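Local coordinates for protein fructose-1,6-bisphosphatase (Pyrococcus furiosus, PDB 1XI6) that catalyses the magnesium-dependent hydrolysis of fructose 1,6-bisphosphate to fructose 6-phosphate and phosphate, and in vitro has weak activity on inositol 1-phosphate and a few other phosphate esters, at residues T27-F32 with K52-L57; Y87-D92 with L111-K116; R207-A212 with F237-R242. One frame throughout, in Å; residues are numbered along the deposited sequence.

Contact 1 of 3, residues T27-F32 with K52-L57; sequences TTIMPF and KLVDKL
I29 is the first residue of 27-32 to meet 52-57, and it does so with both branches of its side chain. Its CD1 comes 4.2 Å from L57 O, so the longer branch lies against the backbone of the second helix, while CG2 faces V54 CG2 at 4.3 Å. The CA atoms of I29 and L57 are 7.5 Å apart. No hydrogen bond crosses the contact; it is an apolar packing that buries about 201 Å² in all. M30 packs on F107 and P127, and I29 and F32 are left to face the helix together. They are brought to the same side by a short 3-10 turn, in which F32 N bonds to I29 O at 2.9 Å. This junction illustrates how the inositol monophosphatase fold joins its first two helices, 11-28 and 53-66: the chain leaves the first helix, runs through a long connection, partly unmodelled, in which the modelled residues form neither helix nor strand, and comes back to lay the start of the second helix beside the point of departure. F32 makes two separate touches. Its CB meets V54 CG2 at 4.0 Å; with CG2 anti to the backbone N of V54, this one methyl is the atom that meets both I29 CG2 and F32 CB. Further out, the ring is crossed at about a right angle by L57, whose CD1 sits over one face, offset toward the rim, 4.1 Å from F32 CE2. A chi1 of -64° sets the F32 ring beside the backbone N, and T28 O and I29 O lie at its edge, in its plane. F100 of helix 97-102 packs on I29, F32 and V54 alike.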
ATOM      1  N   THR A  27     -15.633  -9.647   8.060  1.00 50.00           N
ATOM      2  CA  THR A  27     -17.048  -9.986   8.219  1.00 50.00           C
ATOM      3  C   THR A  27     -17.961  -9.209   7.277  1.00 50.00           C
ATOM      4  O   THR A  27     -18.972  -9.738   6.826  1.00 50.00           O
ATOM      5  CB  THR A  27     -17.533  -9.775   9.673  1.00 50.00           C
ATOM      6  OG1 THR A  27     -17.181  -8.458  10.110  1.00 50.00           O
ATOM      7  CG2 THR A  27     -16.912 -10.809  10.602  1.00 50.00           C
ATOM      8  N   THR A  28     -17.582  -7.968   6.981  1.00 50.00           N
ATOM      9  CA  THR A  28     -18.440  -7.004   6.291  1.00 50.00           C
ATOM     10  C   THR A  28     -18.104  -6.820   4.803  1.00 50.00           C
ATOM     11  O   THR A  28     -19.014  -6.698   3.984  1.00 50.00           O
ATOM     12  CB  THR A  28     -18.424  -5.647   7.043  1.00 50.00           C
ATOM     13  OG1 THR A  28     -18.884  -5.857   8.380  1.00 50.00           O
ATOM     14  CG2 THR A  28     -19.310  -4.608   6.392  1.00 50.00           C
ATOM     15  N   ILE A  29     -16.824  -6.803   4.442  1.00 50.00           N
ATOM     16  CA  ILE A  29     -16.466  -6.597   3.031  1.00 50.00           C
ATOM     17  C   ILE A  29     -16.125  -7.893   2.267  1.00 50.00           C
ATOM     18  O   ILE A  29     -16.393  -7.997   1.078  1.00 50.00           O
ATOM     19  CB  ILE A  29     -15.410  -5.450   2.843  1.00 50.00           C
ATOM     20  CG1 ILE A  29     -16.069  -4.087   3.038  1.00 50.00           C
ATOM     21  CG2 ILE A  29     -14.814  -5.442   1.441  1.00 50.00           C
ATOM     22  CD1 ILE A  29     -16.082  -3.591   4.428  1.00 50.00           C
ATOM     23  N   MET A  30     -15.563  -8.879   2.958  1.00 50.00           N
ATOM     24  CA  MET A  30     -15.200 -10.157   2.330  1.00 50.00           C
ATOM     25  C   MET A  30     -16.347 -10.924   1.650  1.00 50.00           C
ATOM     26  O   MET A  30     -16.113 -11.543   0.608  1.00 50.00           O
ATOM     27  CB  MET A  30     -14.459 -11.071   3.314  1.00 50.00           C
ATOM     28  CG  MET A  30     -12.966 -10.831   3.402  1.00 50.00           C
ATOM     29  SD  MET A  30     -12.161 -10.844   1.796  1.00 50.00           S
ATOM     30  CE  MET A  30     -12.342 -12.547   1.280  1.00 50.00           C
ATOM     31  N   PRO A  31     -17.580 -10.895   2.233  1.00 50.00           N
ATOM     32  CA  PRO A  31     -18.763 -11.396   1.516  1.00 50.00           C
ATOM     33  C   PRO A  31     -18.901 -10.914   0.075  1.00 50.00           C
ATOM     34  O   PRO A  31     -19.488 -11.616  -0.736  1.00 50.00           O
ATOM     35  CB  PRO A  31     -19.923 -10.838   2.335  1.00 50.00           C
ATOM     36  CG  PRO A  31     -19.409 -10.735   3.688  1.00 50.00           C
ATOM     37  CD  PRO A  31     -17.948 -10.441   3.593  1.00 50.00           C
ATOM     38  N   PHE A  32     -18.365  -9.740  -0.237  1.00 50.00           N
ATOM     39  CA  PHE A  32     -18.517  -9.149  -1.568  1.00 50.00           C
ATOM     40  C   PHE A  32     -17.446  -9.530  -2.578  1.00 50.00           C
ATOM     41  O   PHE A  32     -17.478  -9.052  -3.698  1.00 50.00           O
ATOM     42  CB  PHE A  32     -18.621  -7.621  -1.470  1.00 50.00           C
ATOM     43  CG  PHE A  32     -19.837  -7.153  -0.733  1.00 50.00           C
ATOM     44  CD1 PHE A  32     -21.066  -7.072  -1.382  1.00 50.00           C
ATOM     45  CD2 PHE A  32     -19.763  -6.809   0.614  1.00 50.00           C
ATOM     46  CE1 PHE A  32     -22.203  -6.656  -0.702  1.00 50.00           C
ATOM     47  CE2 PHE A  32     -20.898  -6.390   1.304  1.00 50.00           C
ATOM     48  CZ  PHE A  32     -22.121  -6.313   0.643  1.00 50.00           C
ATOM     49  N   LYS A  52     -16.967   3.617  -7.091  1.00 50.00           N
ATOM     50  CA  LYS A  52     -17.331   2.195  -7.040  1.00 50.00           C
ATOM     51  C   LYS A  52     -17.813   1.747  -5.658  1.00 50.00           C
ATOM     52  O   LYS A  52     -17.179   2.045  -4.646  1.00 50.00           O
ATOM     53  CB  LYS A  52     -16.183   1.311  -7.536  1.00 50.00           C
ATOM     54  CG  LYS A  52     -16.418   0.743  -8.928  1.00 50.00           C
ATOM     55  CD  LYS A  52     -15.121   0.533  -9.691  1.00 50.00           C
ATOM     56  N   LEU A  53     -18.934   1.022  -5.639  1.00 50.00           N
ATOM     57  CA  LEU A  53     -19.721   0.801  -4.409  1.00 50.00           C
ATOM     58  C   LEU A  53     -18.943   0.161  -3.277  1.00 50.00           C
ATOM     59  O   LEU A  53     -19.014   0.613  -2.147  1.00 50.00           O
ATOM     60  CB  LEU A  53     -20.997  -0.017  -4.683  1.00 50.00           C
ATOM     61  CG  LEU A  53     -21.838  -0.449  -3.467  1.00 50.00           C
ATOM     62  CD1 LEU A  53     -22.496   0.749  -2.802  1.00 50.00           C
ATOM     63  CD2 LEU A  53     -22.887  -1.493  -3.832  1.00 50.00           C
ATOM     64  N   VAL A  54     -18.209  -0.893  -3.599  1.00 50.00           N
ATOM     65  CA  VAL A  54     -17.494  -1.677  -2.607  1.00 50.00           C
ATOM     66  C   VAL A  54     -16.340  -0.874  -1.980  1.00 50.00           C
ATOM     67  O   VAL A  54     -16.004  -1.095  -0.819  1.00 50.00           O
ATOM     68  CB  VAL A  54     -17.083  -3.067  -3.191  1.00 50.00           C
ATOM     69  CG1 VAL A  54     -15.895  -2.968  -4.172  1.00 50.00           C
ATOM     70  CG2 VAL A  54     -16.836  -4.062  -2.080  1.00 50.00           C
ATOM     71  N   ASP A  55     -15.763   0.060  -2.746  1.00 50.00           N
ATOM     72  CA  ASP A  55     -14.818   1.045  -2.221  1.00 50.00           C
ATOM     73  C   ASP A  55     -15.478   1.948  -1.186  1.00 50.00           C
ATOM     74  O   ASP A  55     -14.900   2.190  -0.125  1.00 50.00           O
ATOM     75  CB  ASP A  55     -14.275   1.922  -3.337  1.00 50.00           C
ATOM     76  CG  ASP A  55     -13.433   1.157  -4.321  1.00 50.00           C
ATOM     77  OD1 ASP A  55     -13.972   0.828  -5.395  1.00 50.00           O
ATOM     78  OD2 ASP A  55     -12.240   0.884  -4.032  1.00 50.00           O
ATOM     79  N   LYS A  56     -16.681   2.437  -1.496  1.00 50.00           N
ATOM     80  CA  LYS A  56     -17.441   3.291  -0.590  1.00 50.00           C
ATOM     81  C   LYS A  56     -17.804   2.557   0.690  1.00 50.00           C
ATOM     82  O   LYS A  56     -17.722   3.126   1.776  1.00 50.00           O
ATOM     83  CB  LYS A  56     -18.695   3.836  -1.277  1.00 50.00           C
ATOM     84  CG  LYS A  56     -19.695   4.561  -0.363  1.00 50.00           C
ATOM     85  CD  LYS A  56     -19.219   5.954   0.068  1.00 50.00           C
ATOM     86  CE  LYS A  56     -20.309   6.707   0.829  1.00 50.00           C
ATOM     87  N   LEU A  57     -18.201   1.297   0.557  1.00 50.00           N
ATOM     88  CA  LEU A  57     -18.524   0.466   1.705  1.00 50.00           C
ATOM     89  C   LEU A  57     -17.315   0.285   2.607  1.00 50.00           C
ATOM     90  O   LEU A  57     -17.435   0.356   3.829  1.00 50.00           O
ATOM     91  CB  LEU A  57     -19.041  -0.895   1.256  1.00 50.00           C
ATOM     92  CG  LEU A  57     -20.388  -0.970   0.552  1.00 50.00           C
ATOM     93  CD1 LEU A  57     -20.698  -2.422   0.291  1.00 50.00           C
ATOM     94  CD2 LEU A  57     -21.496  -0.320   1.369  1.00 50.00           C
TER

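Contact 2 of 3, residues Y87-D92 with L111-K116; sequences YTVIVD and LAVFKK
L111 fills a hollow in the antiparallel neighbour: its CD2 methyl reaches across to the space between two valines of strand 87-92, 3.8 Å from V91 CG2 and 4.2 Å from V89 CG1. Next along the same face, V113 and V89 meet through their CG2 methyls. At the end of that face Y87 and K115 run side by side: the aliphatic chain of K115 follows the tyrosine ring, with CG 3.5 Å from Y87 CE2 and CE close to the phenol oxygen.

The other face pairs a large residue with a small one. I90 stands opposite the low methyl of A112, and its CD1 stretches along the sheet to F114 CE1, 3.6 Å away. The phenyl ring in turn lies with its edge to T88 O, which is in the ring plane.

Beneath these shapes the backbones are joined by two hydrogen-bonded pairs, T88 with F114 and I90 with A112; F114 N to T88 O, at 2.7 Å, is nearly straight (171°). The strand 87-92 ends at D92, which opens the family's DPLDGS motif and is a probable magnesium ligand.

Within the large sheet the pair lies between strands 72-75 and 118-126. Helix 208-219 covers I90 and A112, and helix 11-28 covers L111 and V113 through I21 and W14.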
ATOM      1  N   TYR A  87      -1.612  13.745  14.693  1.00 50.00           N
ATOM      2  CA  TYR A  87      -1.540  12.492  13.961  1.00 50.00           C
ATOM      3  C   TYR A  87      -2.319  12.488  12.645  1.00 50.00           C
ATOM      4  O   TYR A  87      -3.430  13.022  12.555  1.00 50.00           O
ATOM      5  CB  TYR A  87      -2.037  11.360  14.845  1.00 50.00           C
ATOM      6  CG  TYR A  87      -1.216  11.103  16.088  1.00 50.00           C
ATOM      7  CD1 TYR A  87      -1.690  11.486  17.339  1.00 50.00           C
ATOM      8  CD2 TYR A  87       0.028  10.452  16.017  1.00 50.00           C
ATOM      9  CE1 TYR A  87      -0.954  11.244  18.494  1.00 50.00           C
ATOM     10  CE2 TYR A  87       0.776  10.204  17.170  1.00 50.00           C
ATOM     11  CZ  TYR A  87       0.277  10.606  18.410  1.00 50.00           C
ATOM     12  OH  TYR A  87       0.997  10.372  19.568  1.00 50.00           O
ATOM     13  N   THR A  88      -1.727  11.871  11.629  1.00 50.00           N
ATOM     14  CA  THR A  88      -2.359  11.740  10.319  1.00 50.00           C
ATOM     15  C   THR A  88      -2.386  10.272   9.897  1.00 50.00           C
ATOM     16  O   THR A  88      -1.355   9.600   9.909  1.00 50.00           O
ATOM     17  CB  THR A  88      -1.639  12.606   9.251  1.00 50.00           C
ATOM     18  OG1 THR A  88      -1.582  13.961   9.704  1.00 50.00           O
ATOM     19  CG2 THR A  88      -2.369  12.567   7.912  1.00 50.00           C
ATOM     20  N   VAL A  89      -3.572   9.792   9.534  1.00 50.00           N
ATOM     21  CA  VAL A  89      -3.757   8.438   9.027  1.00 50.00           C
ATOM     22  C   VAL A  89      -4.061   8.482   7.528  1.00 50.00           C
ATOM     23  O   VAL A  89      -5.069   9.048   7.110  1.00 50.00           O
ATOM     24  CB  VAL A  89      -4.888   7.687   9.781  1.00 50.00           C
ATOM     25  CG1 VAL A  89      -4.910   6.232   9.396  1.00 50.00           C
ATOM     26  CG2 VAL A  89      -4.704   7.789  11.277  1.00 50.00           C
ATOM     27  N   ILE A  90      -3.179   7.897   6.724  1.00 50.00           N
ATOM     28  CA  ILE A  90      -3.487   7.652   5.314  1.00 50.00           C
ATOM     29  C   ILE A  90      -4.136   6.278   5.179  1.00 50.00           C
ATOM     30  O   ILE A  90      -3.582   5.263   5.596  1.00 50.00           O
ATOM     31  CB  ILE A  90      -2.263   7.762   4.389  1.00 50.00           C
ATOM     32  CG1 ILE A  90      -1.494   9.059   4.685  1.00 50.00           C
ATOM     33  CG2 ILE A  90      -2.704   7.652   2.924  1.00 50.00           C
ATOM     34  CD1 ILE A  90      -0.324   9.350   3.759  1.00 50.00           C
ATOM     35  N   VAL A  91      -5.322   6.280   4.590  1.00 50.00           N
ATOM     36  CA  VAL A  91      -6.180   5.117   4.502  1.00 50.00           C
ATOM     37  C   VAL A  91      -6.348   4.676   3.047  1.00 50.00           C
ATOM     38  O   VAL A  91      -6.807   5.459   2.201  1.00 50.00           O
ATOM     39  CB  VAL A  91      -7.571   5.440   5.113  1.00 50.00           C
ATOM     40  CG1 VAL A  91      -8.574   4.311   4.858  1.00 50.00           C
ATOM     41  CG2 VAL A  91      -7.450   5.715   6.590  1.00 50.00           C
ATOM     42  N   ASP A  92      -5.972   3.437   2.748  1.00 50.00           N
ATOM     43  CA  ASP A  92      -6.442   2.807   1.514  1.00 50.00           C
ATOM     44  C   ASP A  92      -7.389   1.679   1.914  1.00 50.00           C
ATOM     45  O   ASP A  92      -6.940   0.620   2.357  1.00 50.00           O
ATOM     46  CB  ASP A  92      -5.294   2.316   0.621  1.00 50.00           C
ATOM     47  CG  ASP A  92      -5.735   2.027  -0.826  1.00 50.00           C
ATOM     48  OD1 ASP A  92      -6.960   1.956  -1.110  1.00 50.00           O
ATOM     49  OD2 ASP A  92      -4.838   1.863  -1.695  1.00 50.00           O
ATOM     50  N   LEU A 111      -3.126   1.021   6.133  1.00 50.00           N
ATOM     51  CA  LEU A 111      -3.124   2.191   6.996  1.00 50.00           C
ATOM     52  C   LEU A 111      -1.708   2.644   7.215  1.00 50.00           C
ATOM     53  O   LEU A 111      -0.859   1.842   7.565  1.00 50.00           O
ATOM     54  CB  LEU A 111      -3.737   1.872   8.365  1.00 50.00           C
ATOM     55  CG  LEU A 111      -5.179   1.379   8.470  1.00 50.00           C
ATOM     56  CD1 LEU A 111      -5.456   0.966   9.880  1.00 50.00           C
ATOM     57  CD2 LEU A 111      -6.171   2.449   8.023  1.00 50.00           C
ATOM     58  N   ALA A 112      -1.459   3.930   7.009  1.00 50.00           N
ATOM     59  CA  ALA A 112      -0.176   4.546   7.359  1.00 50.00           C
ATOM     60  C   ALA A 112      -0.406   5.661   8.382  1.00 50.00           C
ATOM     61  O   ALA A 112      -1.203   6.563   8.152  1.00 50.00           O
ATOM     62  CB  ALA A 112       0.537   5.067   6.111  1.00 50.00           C
ATOM     63  N   VAL A 113       0.290   5.575   9.512  1.00 50.00           N
ATOM     64  CA  VAL A 113       0.077   6.469  10.661  1.00 50.00           C
ATOM     65  C   VAL A 113       1.293   7.355  10.895  1.00 50.00           C
ATOM     66  O   VAL A 113       2.401   6.868  11.162  1.00 50.00           O
ATOM     67  CB  VAL A 113      -0.232   5.669  11.959  1.00 50.00           C
ATOM     68  CG1 VAL A 113      -0.264   6.581  13.184  1.00 50.00           C
ATOM     69  CG2 VAL A 113      -1.544   4.916  11.824  1.00 50.00           C
ATOM     70  N   PHE A 114       1.072   8.660  10.797  1.00 50.00           N
ATOM     71  CA  PHE A 114       2.132   9.637  11.013  1.00 50.00           C
ATOM     72  C   PHE A 114       1.924  10.396  12.314  1.00 50.00           C
ATOM     73  O   PHE A 114       0.793  10.743  12.672  1.00 50.00           O
ATOM     74  CB  PHE A 114       2.200  10.620   9.848  1.00 50.00           C
ATOM     75  CG  PHE A 114       2.562   9.990   8.538  1.00 50.00           C
ATOM     76  CD1 PHE A 114       1.603   9.314   7.777  1.00 50.00           C
ATOM     77  CD2 PHE A 114       3.858  10.085   8.047  1.00 50.00           C
ATOM     78  CE1 PHE A 114       1.938   8.730   6.550  1.00 50.00           C
ATOM     79  CE2 PHE A 114       4.201   9.504   6.822  1.00 50.00           C
ATOM     80  CZ  PHE A 114       3.239   8.826   6.076  1.00 50.00           C
ATOM     81  N   LYS A 115       3.027  10.622  13.020  1.00 50.00           N
ATOM     82  CA  LYS A 115       3.076  11.568  14.125  1.00 50.00           C
ATOM     83  C   LYS A 115       3.774  12.803  13.582  1.00 50.00           C
ATOM     84  O   LYS A 115       5.000  12.816  13.421  1.00 50.00           O
ATOM     85  CB  LYS A 115       3.847  10.984  15.307  1.00 50.00           C
ATOM     86  CG  LYS A 115       3.832  11.865  16.529  1.00 50.00           C
ATOM     87  CD  LYS A 115       4.619  11.254  17.664  1.00 50.00           C
ATOM     88  CE  LYS A 115       4.026  11.659  18.997  1.00 50.00           C
ATOM     89  NZ  LYS A 115       5.077  11.822  20.038  1.00 50.00           N
ATOM     90  N   LYS A 116       2.982  13.830  13.289  1.00 50.00           N
ATOM     91  CA  LYS A 116       3.463  15.033  12.599  1.00 50.00           C
ATOM     92  C   LYS A 116       3.912  14.664  11.179  1.00 50.00           C
ATOM     93  O   LYS A 116       3.065  14.341  10.340  1.00 50.00           O
ATOM     94  CB  LYS A 116       4.544  15.785  13.411  1.00 50.00           C
ATOM     95  CG  LYS A 116       4.009  16.464  14.690  1.00 50.00           C
ATOM     96  CD  LYS A 116       5.106  17.098  15.551  1.00 50.00           C
ATOM     97  CE  LYS A 116       5.598  16.154  16.664  1.00 50.00           C
ATOM     98  NZ  LYS A 116       6.756  16.714  17.439  1.00 50.00           N
TER

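Contact 3 of 3, residues R207-A212 with F237-R242; sequences RPTDIA and FNATDR
The loop 237-242 packs on R207, P208 and T209 at the N-terminus of helix 208-219, beside the family's second metal-binding signature, which here includes D210. D210 is a probable magnesium ligand, and its OD1 accepts from R207 N, the N-cap residue, at 3.0 Å. The loop leans on this first turn mainly through carbonyl groups and small side chains.

P208 is the wedge. Its ring lies across the loop, with CD 3.8 Å from D241 CB and CG directed at the backbone and side-chain oxygens of N238. On one flank T209 CG2 meets A239 CB at 3.7 Å; chi1 of 59° puts OG1 between the backbone N and the carbonyl carbon and leaves CG2 anti to the carbonyl carbon, against A239. Toward the other end, R207 CA points its hydrogen at D241 O, a CA-H...O contact of 3.4 Å. The R207 chain, bent at chi2, carries its guanidinium past A239 O, which lies over one face of the group and is not hydrogen-bonded to it. The real partner of NH1 is E76, another probable magnesium ligand, in a salt bridge.

The loop keeps its shape by an Asx turn and Asx motif on N238, and D241 OD1 is held by S236. N238 OD1 takes T240 N at 3.0 Å and D241 N at 2.7 Å, both from the same face of its amide plane.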
ATOM      1  N   ARG A 207      -1.400   7.390  -6.608  1.00 50.00           N
ATOM      2  CA  ARG A 207      -1.539   8.378  -5.530  1.00 50.00           C
ATOM      3  C   ARG A 207      -0.759   7.995  -4.272  1.00 50.00           C
ATOM      4  O   ARG A 207      -0.506   6.812  -4.041  1.00 50.00           O
ATOM      5  CB  ARG A 207      -3.010   8.540  -5.140  1.00 50.00           C
ATOM      6  CG  ARG A 207      -3.823   9.339  -6.115  1.00 50.00           C
ATOM      7  CD  ARG A 207      -4.690   8.439  -6.980  1.00 50.00           C
ATOM      8  NE  ARG A 207      -5.446   9.263  -7.922  1.00 50.00           N
ATOM      9  CZ  ARG A 207      -6.554   9.947  -7.621  1.00 50.00           C
ATOM     10  NH1 ARG A 207      -7.074   9.913  -6.387  1.00 50.00           N
ATOM     11  NH2 ARG A 207      -7.154  10.670  -8.569  1.00 50.00           N
ATOM     12  N   PRO A 208      -0.379   8.990  -3.442  1.00 50.00           N
ATOM     13  CA  PRO A 208       0.212   8.586  -2.155  1.00 50.00           C
ATOM     14  C   PRO A 208      -0.755   7.775  -1.278  1.00 50.00           C
ATOM     15  O   PRO A 208      -0.300   6.994  -0.450  1.00 50.00           O
ATOM     16  CB  PRO A 208       0.598   9.915  -1.487  1.00 50.00           C
ATOM     17  CG  PRO A 208      -0.144  10.982  -2.237  1.00 50.00           C
ATOM     18  CD  PRO A 208      -0.423  10.459  -3.613  1.00 50.00           C
ATOM     19  N   THR A 209      -2.066   7.935  -1.463  1.00 50.00           N
ATOM     20  CA  THR A 209      -3.033   7.058  -0.763  1.00 50.00           C
ATOM     21  C   THR A 209      -2.857   5.569  -1.141  1.00 50.00           C
ATOM     22  O   THR A 209      -3.300   4.683  -0.397  1.00 50.00           O
ATOM     23  CB  THR A 209      -4.536   7.491  -0.922  1.00 50.00           C
ATOM     24  OG1 THR A 209      -4.916   7.507  -2.304  1.00 50.00           O
ATOM     25  CG2 THR A 209      -4.775   8.853  -0.312  1.00 50.00           C
ATOM     26  N   ASP A 210      -2.202   5.309  -2.279  1.00 50.00           N
ATOM     27  CA  ASP A 210      -1.900   3.944  -2.713  1.00 50.00           C
ATOM     28  C   ASP A 210      -0.570   3.453  -2.169  1.00 50.00           C
ATOM     29  O   ASP A 210      -0.458   2.309  -1.740  1.00 50.00           O
ATOM     30  CB  ASP A 210      -1.890   3.823  -4.247  1.00 50.00           C
ATOM     31  CG  ASP A 210      -3.217   4.225  -4.885  1.00 50.00           C
ATOM     32  OD1 ASP A 210      -3.200   5.079  -5.798  1.00 50.00           O
ATOM     33  OD2 ASP A 210      -4.276   3.687  -4.473  1.00 50.00           O
ATOM     34  N   ILE A 211       0.445   4.307  -2.178  1.00 50.00           N
ATOM     35  CA  ILE A 211       1.805   3.797  -2.002  1.00 50.00           C
ATOM     36  C   ILE A 211       2.427   4.055  -0.626  1.00 50.00           C
ATOM     37  O   ILE A 211       3.474   3.497  -0.309  1.00 50.00           O
ATOM     38  CB  ILE A 211       2.729   4.300  -3.128  1.00 50.00           C
ATOM     39  CG1 ILE A 211       2.906   5.820  -3.046  1.00 50.00           C
ATOM     40  CG2 ILE A 211       2.170   3.880  -4.497  1.00 50.00           C
ATOM     41  CD1 ILE A 211       4.255   6.288  -3.539  1.00 50.00           C
ATOM     42  N   ALA A 212       1.774   4.876   0.186  1.00 50.00           N
ATOM     43  CA  ALA A 212       2.287   5.274   1.493  1.00 50.00           C
ATOM     44  C   ALA A 212       2.692   4.094   2.391  1.00 50.00           C
ATOM     45  O   ALA A 212       3.878   3.918   2.681  1.00 50.00           O
ATOM     46  CB  ALA A 212       1.293   6.183   2.201  1.00 50.00           C
ATOM     47  N   PHE A 237       0.860  14.436   2.155  1.00 50.00           N
ATOM     48  CA  PHE A 237      -0.393  14.147   2.852  1.00 50.00           C
ATOM     49  C   PHE A 237      -1.631  14.514   2.007  1.00 50.00           C
ATOM     50  O   PHE A 237      -2.615  15.056   2.535  1.00 50.00           O
ATOM     51  CB  PHE A 237      -0.447  14.854   4.222  1.00 50.00           C
ATOM     52  CG  PHE A 237       0.461  14.254   5.289  1.00 50.00           C
ATOM     53  CD1 PHE A 237       0.660  14.938   6.493  1.00 50.00           C
ATOM     54  CD2 PHE A 237       1.113  13.027   5.106  1.00 50.00           C
ATOM     55  CE1 PHE A 237       1.486  14.408   7.495  1.00 50.00           C
ATOM     56  CE2 PHE A 237       1.941  12.497   6.105  1.00 50.00           C
ATOM     57  CZ  PHE A 237       2.127  13.191   7.297  1.00 50.00           C
ATOM     58  N   ASN A 238      -1.593  14.224   0.705  1.00 50.00           N
ATOM     59  CA  ASN A 238      -2.765  14.451  -0.163  1.00 50.00           C
ATOM     60  C   ASN A 238      -3.243  13.193  -0.913  1.00 50.00           C
ATOM     61  O   ASN A 238      -2.585  12.155  -0.870  1.00 50.00           O
ATOM     62  CB  ASN A 238      -2.510  15.623  -1.127  1.00 50.00           C
ATOM     63  CG  ASN A 238      -1.387  15.341  -2.125  1.00 50.00           C
ATOM     64  OD1 ASN A 238      -1.513  14.475  -3.010  1.00 50.00           O
ATOM     65  ND2 ASN A 238      -0.284  16.084  -1.996  1.00 50.00           N
ATOM     66  N   ALA A 239      -4.384  13.283  -1.591  1.00 50.00           N
ATOM     67  CA  ALA A 239      -4.884  12.171  -2.408  1.00 50.00           C
ATOM     68  C   ALA A 239      -4.853  12.495  -3.916  1.00 50.00           C
ATOM     69  O   ALA A 239      -5.587  11.878  -4.712  1.00 50.00           O
ATOM     70  CB  ALA A 239      -6.297  11.784  -1.961  1.00 50.00           C
ATOM     71  N   THR A 240      -3.987  13.445  -4.297  1.00 50.00           N
ATOM     72  CA  THR A 240      -3.996  14.039  -5.647  1.00 50.00           C
ATOM     73  C   THR A 240      -2.685  13.865  -6.415  1.00 50.00           C
ATOM     74  O   THR A 240      -2.717  13.633  -7.638  1.00 50.00           O
ATOM     75  CB  THR A 240      -4.352  15.554  -5.615  1.00 50.00           C
ATOM     76  OG1 THR A 240      -3.451  16.246  -4.729  1.00 50.00           O
ATOM     77  CG2 THR A 240      -5.810  15.777  -5.169  1.00 50.00           C
ATOM     78  N   ASP A 241      -1.547  13.987  -5.715  1.00 50.00           N
ATOM     79  CA  ASP A 241      -0.218  13.765  -6.311  1.00 50.00           C
ATOM     80  C   ASP A 241      -0.226  12.503  -7.180  1.00 50.00           C
ATOM     81  O   ASP A 241      -0.835  11.486  -6.812  1.00 50.00           O
ATOM     82  CB  ASP A 241       0.860  13.633  -5.225  1.00 50.00           C
ATOM     83  CG  ASP A 241       1.186  14.961  -4.517  1.00 50.00           C
ATOM     84  OD1 ASP A 241       2.209  15.002  -3.782  1.00 50.00           O
ATOM     85  OD2 ASP A 241       0.435  15.960  -4.675  1.00 50.00           O
ATOM     86  N   ARG A 242       0.427  12.568  -8.336  1.00 50.00           N
ATOM     87  CA  ARG A 242       0.518  11.394  -9.218  1.00 50.00           C
ATOM     88  C   ARG A 242       1.979  11.029  -9.457  1.00 50.00           C
ATOM     89  O   ARG A 242       2.770  11.853  -9.936  1.00 50.00           O
ATOM     90  CB  ARG A 242      -0.279  11.593 -10.522  1.00 50.00           C
ATOM     91  CG  ARG A 242      -1.800  11.709 -10.276  1.00 50.00           C
ATOM     92  CD  ARG A 242      -2.634  10.779 -11.172  1.00 50.00           C
TER

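Overall arrangement
Contacts 2 and 3 each bring one probable magnesium ligand, D92 and D210, to the metal site, which E76, L94 and D95 probably complete. Their centres are 12 Å apart and they touch directly: D92 OD2 and D210 OD2 lie 3.4 Å from each other, a like-charged pair that a bound magnesium would be expected to bridge, I90 packs on T209 and A212, and the rings of F237 and F114 meet edge-to-face. Contact 1 is more remote, its centre about 22 Å from either of the others. It borders the site by another route: the side chain of V54 lies about 4 Å from that of L94 and about 5 Å from that of S97, a probable substrate-binding residue.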